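Local coordinates for ankyrin repeat domain protein (Legionella pneumophila subsp. pneumophila, PDB 6MCA) that is a bacterial effector with ankyrin repeats and a cysteine protease-like region, and interacts with LARP7 of the host 7SK snRNP complex, at residues A[291-303]-A[327-341]. Sequence-based numbering, arbitrary orientation.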
loop_
_atom_site.group_PDB
_atom_site.type_symbol
_atom_site.label_atom_id
_atom_site.label_comp_id
_atom_site.label_asym_id
_atom_site.label_seq_id
_atom_site.Cartn_x
_atom_site.Cartn_y
_atom_site.Cartn_z
ATOM N N SER A 291 -0.664 -2.205 -22.431
ATOM C CA SER A 291 -0.588 -2.264 -20.975
ATOM C C SER A 291 -0.276 -3.666 -20.468
ATOM O O SER A 291 0.543 -3.824 -19.557
ATOM C CB SER A 291 -1.892 -1.760 -20.362
ATOM O OG SER A 291 -1.978 -0.348 -20.428
ATOM N N VAL A 292 -0.918 -4.690 -21.026
ATOM C CA VAL A 292 -0.877 -6.037 -20.463
ATOM C C VAL A 292 -0.573 -7.033 -21.571
ATOM O O VAL A 292 -1.373 -7.191 -22.505
ATOM C CB VAL A 292 -2.198 -6.407 -19.769
ATOM C CG1 VAL A 292 -2.232 -7.896 -19.472
ATOM C CG2 VAL A 292 -2.376 -5.591 -18.498
ATOM N N ASN A 293 0.553 -7.737 -21.440
ATOM C CA ASN A 293 0.960 -8.760 -22.397
ATOM C C ASN A 293 1.096 -10.109 -21.702
ATOM O O ASN A 293 1.652 -10.200 -20.604
ATOM C CB ASN A 293 2.283 -8.391 -23.075
ATOM C CG ASN A 293 2.139 -7.226 -24.033
ATOM O OD1 ASN A 293 1.732 -7.402 -25.181
ATOM N ND2 ASN A 293 2.472 -6.030 -23.566
ATOM N N ILE A 294 0.601 -11.161 -22.356
ATOM C CA ILE A 294 0.599 -12.516 -21.819
ATOM C C ILE A 294 1.366 -13.415 -22.778
ATOM O O ILE A 294 1.040 -13.480 -23.970
ATOM C CB ILE A 294 -0.834 -13.041 -21.609
ATOM C CG1 ILE A 294 -1.641 -12.068 -20.745
ATOM C CG2 ILE A 294 -0.809 -14.430 -20.985
ATOM C CD1 ILE A 294 -3.126 -12.348 -20.735
ATOM N N TYR A 295 2.366 -14.113 -22.251
ATOM C CA TYR A 295 3.250 -14.992 -22.995
ATOM C C TYR A 295 3.144 -16.411 -22.455
ATOM O O TYR A 295 2.709 -16.640 -21.322
ATOM C CB TYR A 295 4.716 -14.538 -22.895
ATOM C CG TYR A 295 4.953 -13.047 -22.985
ATOM C CD1 TYR A 295 4.722 -12.216 -21.894
ATOM C CD2 TYR A 295 5.445 -12.474 -24.150
ATOM C CE1 TYR A 295 4.947 -10.856 -21.971
ATOM C CE2 TYR A 295 5.676 -11.115 -24.235
ATOM C CZ TYR A 295 5.426 -10.311 -23.144
ATOM O OH TYR A 295 5.656 -8.957 -23.228
ATOM N N ARG A 296 3.569 -17.366 -23.279
ATOM C CA ARG A 296 3.767 -18.739 -22.836
ATOM C C ARG A 296 5.233 -18.936 -22.473
ATOM O O ARG A 296 6.125 -18.522 -23.223
ATOM C CB ARG A 296 3.353 -19.735 -23.920
ATOM C CG ARG A 296 3.525 -21.190 -23.503
ATOM C CD ARG A 296 3.565 -22.126 -24.702
ATOM N NE ARG A 296 2.363 -22.022 -25.524
ATOM C CZ ARG A 296 1.216 -22.634 -25.249
ATOM N NH1 ARG A 296 0.173 -22.483 -26.055
ATOM N NH2 ARG A 296 1.108 -23.394 -24.168
ATOM N N ILE A 297 5.479 -19.562 -21.326
ATOM C CA ILE A 297 6.839 -19.836 -20.874
ATOM C C ILE A 297 7.317 -21.107 -21.569
ATOM O O ILE A 297 6.889 -22.212 -21.225
ATOM C CB ILE A 297 6.911 -19.971 -19.350
ATOM C CG1 ILE A 297 6.442 -18.678 -18.679
ATOM C CG2 ILE A 297 8.323 -20.322 -18.911
ATOM C CD1 ILE A 297 6.148 -18.829 -17.202
ATOM N N THR A 298 8.200 -20.953 -22.556
ATOM C CA THR A 298 8.704 -22.086 -23.320
ATOM C C THR A 298 9.995 -22.663 -22.755
ATOM O O THR A 298 10.375 -23.775 -23.138
ATOM C CB THR A 298 8.925 -21.692 -24.786
ATOM O OG1 THR A 298 9.989 -20.735 -24.877
ATOM C CG2 THR A 298 7.653 -21.093 -25.375
ATOM N N ARG A 299 10.673 -21.947 -21.856
ATOM C CA ARG A 299 11.832 -22.463 -21.131
ATOM C C ARG A 299 11.545 -22.382 -19.633
ATOM O O ARG A 299 12.134 -21.558 -18.923
ATOM C CB ARG A 299 13.107 -21.697 -21.485
ATOM C CG ARG A 299 13.320 -21.479 -22.978
ATOM C CD ARG A 299 14.510 -20.561 -23.244
ATOM N NE ARG A 299 14.999 -20.677 -24.618
ATOM C CZ ARG A 299 15.783 -21.656 -25.059
ATOM N NH1 ARG A 299 16.181 -22.616 -24.235
ATOM N NH2 ARG A 299 16.174 -21.677 -26.327
ATOM N N PRO A 300 10.645 -23.225 -19.119
ATOM C CA PRO A 300 10.341 -23.175 -17.679
ATOM C C PRO A 300 11.504 -23.604 -16.805
ATOM O O PRO A 300 11.502 -23.299 -15.605
ATOM C CB PRO A 300 9.151 -24.133 -17.537
ATOM C CG PRO A 300 9.334 -25.101 -18.655
ATOM C CD PRO A 300 9.937 -24.325 -19.794
ATOM N N GLU A 301 12.496 -24.298 -17.368
ATOM C CA GLU A 301 13.659 -24.721 -16.600
ATOM C C GLU A 301 14.511 -23.544 -16.141
ATOM O O GLU A 301 15.335 -23.709 -15.235
ATOM C CB GLU A 301 14.511 -25.685 -17.429
ATOM C CG GLU A 301 15.093 -25.071 -18.699
ATOM C CD GLU A 301 14.157 -25.173 -19.891
ATOM O OE1 GLU A 301 12.991 -25.583 -19.709
ATOM O OE2 GLU A 301 14.589 -24.843 -21.016
ATOM N N ALA A 302 14.338 -22.368 -16.742
ATOM C CA ALA A 302 15.080 -21.179 -16.347
ATOM C C ALA A 302 14.426 -20.425 -15.197
ATOM O O ALA A 302 15.039 -19.495 -14.659
ATOM C CB ALA A 302 15.244 -20.237 -17.543
ATOM N N LEU A 303 13.205 -20.798 -14.813
ATOM C CA LEU A 303 12.485 -20.144 -13.721
ATOM C C LEU A 303 12.890 -20.821 -12.413
ATOM O O LEU A 303 12.184 -21.668 -11.862
ATOM C CB LEU A 303 10.982 -20.213 -13.967
ATOM C CG LEU A 303 10.018 -19.419 -13.086
ATOM C CD1 LEU A 303 10.530 -18.018 -12.846
ATOM C CD2 LEU A 303 8.648 -19.370 -13.739
ATOM N N GLN A 327 14.231 -13.478 -23.000
ATOM C CA GLN A 327 15.169 -14.427 -23.585
ATOM C C GLN A 327 15.416 -15.608 -22.654
ATOM O O GLN A 327 15.506 -16.754 -23.108
ATOM C CB GLN A 327 16.482 -13.720 -23.917
ATOM C CG GLN A 327 17.635 -14.656 -24.229
ATOM C CD GLN A 327 18.268 -14.365 -25.571
ATOM O OE1 GLN A 327 17.791 -13.516 -26.324
ATOM N NE2 GLN A 327 19.352 -15.067 -25.878
ATOM N N GLN A 328 15.527 -15.350 -21.349
ATOM C CA GLN A 328 15.830 -16.426 -20.409
ATOM C C GLN A 328 14.671 -17.411 -20.301
ATOM O O GLN A 328 14.876 -18.630 -20.335
ATOM C CB GLN A 328 16.181 -15.846 -19.038
ATOM C CG GLN A 328 17.497 -15.079 -19.014
ATOM C CD GLN A 328 17.786 -14.450 -17.665
ATOM O OE1 GLN A 328 17.199 -14.828 -16.650
ATOM N NE2 GLN A 328 18.697 -13.484 -17.646
ATOM N N LEU A 329 13.444 -16.904 -20.176
ATOM C CA LEU A 329 12.275 -17.761 -20.044
ATOM C C LEU A 329 11.704 -18.212 -21.382
ATOM O O LEU A 329 10.824 -19.081 -21.397
ATOM C CB LEU A 329 11.178 -17.046 -19.246
ATOM C CG LEU A 329 11.564 -16.483 -17.877
ATOM C CD1 LEU A 329 10.363 -15.824 -17.215
ATOM C CD2 LEU A 329 12.139 -17.574 -16.987
ATOM N N GLY A 330 12.179 -17.658 -22.495
ATOM C CA GLY A 330 11.624 -17.982 -23.795
ATOM C C GLY A 330 10.168 -17.575 -23.899
ATOM O O GLY A 330 9.304 -18.398 -24.216
ATOM N N LEU A 331 9.890 -16.302 -23.630
ATOM C CA LEU A 331 8.521 -15.806 -23.534
ATOM C C LEU A 331 7.928 -15.671 -24.931
ATOM O O LEU A 331 8.281 -14.753 -25.678
ATOM C CB LEU A 331 8.493 -14.474 -22.792
ATOM C CG LEU A 331 8.866 -14.555 -21.312
ATOM C CD1 LEU A 331 8.655 -13.212 -20.629
ATOM C CD2 LEU A 331 8.064 -15.649 -20.622
ATOM N N LEU A 332 7.016 -16.576 -25.276
ATOM C CA LEU A 332 6.357 -16.551 -26.575
ATOM C C LEU A 332 5.071 -15.742 -26.479
ATOM O O LEU A 332 4.154 -16.147 -25.752
ATOM C CB LEU A 332 6.052 -17.966 -27.040
ATOM C CG LEU A 332 5.237 -18.151 -28.321
ATOM C CD1 LEU A 332 5.848 -17.374 -29.475
ATOM C CD2 LEU A 332 5.124 -19.628 -28.663
ATOM N N PRO A 333 4.957 -14.610 -27.177
ATOM C CA PRO A 333 3.735 -13.798 -27.089
ATOM C C PRO A 333 2.497 -14.603 -27.456
ATOM O O PRO A 333 2.477 -15.329 -28.453
ATOM C CB PRO A 333 3.992 -12.666 -28.089
ATOM C CG PRO A 333 5.475 -12.567 -28.164
ATOM C CD PRO A 333 5.984 -13.973 -28.017
ATOM N N PHE A 334 1.457 -14.464 -26.636
ATOM C CA PHE A 334 0.255 -15.270 -26.795
ATOM C C PHE A 334 -0.998 -14.406 -26.846
ATOM O O PHE A 334 -1.844 -14.582 -27.728
ATOM C CB PHE A 334 0.152 -16.290 -25.659
ATOM C CG PHE A 334 -1.091 -17.132 -25.708
ATOM C CD1 PHE A 334 -1.168 -18.226 -26.554
ATOM C CD2 PHE A 334 -2.180 -16.832 -24.905
ATOM C CE1 PHE A 334 -2.311 -19.004 -26.603
ATOM C CE2 PHE A 334 -3.326 -17.604 -24.948
ATOM C CZ PHE A 334 -3.391 -18.693 -25.797
ATOM N N ALA A 335 -1.132 -13.471 -25.908
ATOM C CA ALA A 335 -2.346 -12.673 -25.817
ATOM C C ALA A 335 -2.025 -11.302 -25.241
ATOM O O ALA A 335 -0.911 -11.034 -24.789
ATOM C CB ALA A 335 -3.413 -13.376 -24.969
ATOM N N GLN A 336 -3.029 -10.430 -25.260
ATOM C CA GLN A 336 -2.906 -9.104 -24.676
ATOM C C GLN A 336 -4.249 -8.718 -24.079
ATOM O O GLN A 336 -5.286 -9.292 -24.418
ATOM C CB GLN A 336 -2.455 -8.067 -25.712
ATOM C CG GLN A 336 -3.381 -7.946 -26.910
ATOM C CD GLN A 336 -2.762 -7.167 -28.057
ATOM O OE1 GLN A 336 -1.996 -7.713 -28.852
ATOM N NE2 GLN A 336 -3.098 -5.886 -28.151
ATOM N N MET A 337 -4.221 -7.738 -23.178
ATOM C CA MET A 337 -5.456 -7.286 -22.552
ATOM C C MET A 337 -5.591 -5.773 -22.700
ATOM O O MET A 337 -4.632 -5.034 -22.419
ATOM C CB MET A 337 -5.517 -7.691 -21.073
ATOM C CG MET A 337 -5.974 -9.128 -20.861
ATOM S SD MET A 337 -6.218 -9.575 -19.131
ATOM C CE MET A 337 -7.464 -8.384 -18.641
ATOM N N PRO A 338 -6.755 -5.278 -23.134
ATOM C CA PRO A 338 -6.964 -3.827 -23.331
ATOM C C PRO A 338 -7.204 -3.087 -22.020
ATOM O O PRO A 338 -8.292 -2.582 -21.725
ATOM C CB PRO A 338 -8.185 -3.799 -24.256
ATOM C CG PRO A 338 -8.956 -5.016 -23.877
ATOM C CD PRO A 338 -7.934 -6.068 -23.530
ATOM N N ILE A 339 -6.160 -3.015 -21.204
ATOM C CA ILE A 339 -6.195 -2.263 -19.956
ATOM C C ILE A 339 -5.794 -0.824 -20.254
ATOM O O ILE A 339 -4.813 -0.579 -20.965
ATOM C CB ILE A 339 -5.264 -2.898 -18.908
ATOM C CG1 ILE A 339 -5.820 -4.248 -18.446
ATOM C CG2 ILE A 339 -5.068 -1.965 -17.728
ATOM C CD1 ILE A 339 -6.710 -4.167 -17.221
ATOM N N SER A 340 -6.558 0.127 -19.720
ATOM C CA SER A 340 -6.317 1.533 -20.012
ATOM C C SER A 340 -4.953 1.972 -19.489
ATOM O O SER A 340 -4.482 1.513 -18.444
ATOM C CB SER A 340 -7.416 2.401 -19.399
ATOM O OG SER A 340 -7.219 2.568 -18.006
ATOM N N SER A 341 -4.318 2.872 -20.233
ATOM C CA SER A 341 -3.006 3.376 -19.866
ATOM C C SER A 341 -3.116 4.412 -18.750
ATOM O O SER A 341 -4.147 5.062 -18.563
ATOM C CB SER A 341 -2.305 3.992 -21.078
ATOM O OG SER A 341 -2.072 3.021 -22.083
HETATM O O HOH W 1 -2.219 -4.576 -24.034
HETATM O O HOH W 2 15.067 -18.083 -25.638
#
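I294 O accepts two backbone N-H groups, from F334 and A335. F334 N lies 2.9 Å from I294 O, in the carbonyl plane, but the N-H...O angle is only 143°. The bond from A335 N is straighter, with an N-H...O angle of 166°. Both residues face I294, which makes a classic beta bulge. The register between strands 292-297 and 331-337 shifts by one here. I294 N returns a bond to A335 O, and R296 and L332 pair through both their N and O atoms.

Next to the bulge, the Y295 ring lies obliquely against P333, with CD2 4.0 Å from P333 CG. L331 CD1 sits over one face of this ring, toward its rim. L331 CD2 also meets I297 CG1 at 3.9 Å. On the side of the sheet that carries I294, V292 lies beside M337, CG1 to CB 3.7 Å. V292 CG2 stands anti to the carbonyl carbon, where it meets I339 CG1.

At one end, S291 OG donates to I339 O from above the carbonyl plane, 2.9 Å away. At the other, G330 O accepts from T298 N. G330 has positive phi and turns the chain out of helix 318-329 into the strand. R299 N then bonds L329 O, and a water joins R299 NE to Q327 O.

Strand 331-337 is the outermost strand of a five-stranded antiparallel sheet within this chain. Backbone bonds hold it to 292-297 despite the bulge. V292, M337 and I339 join this end of the pair to helix 355-364, and M337 and I339 also touch helix 373-399.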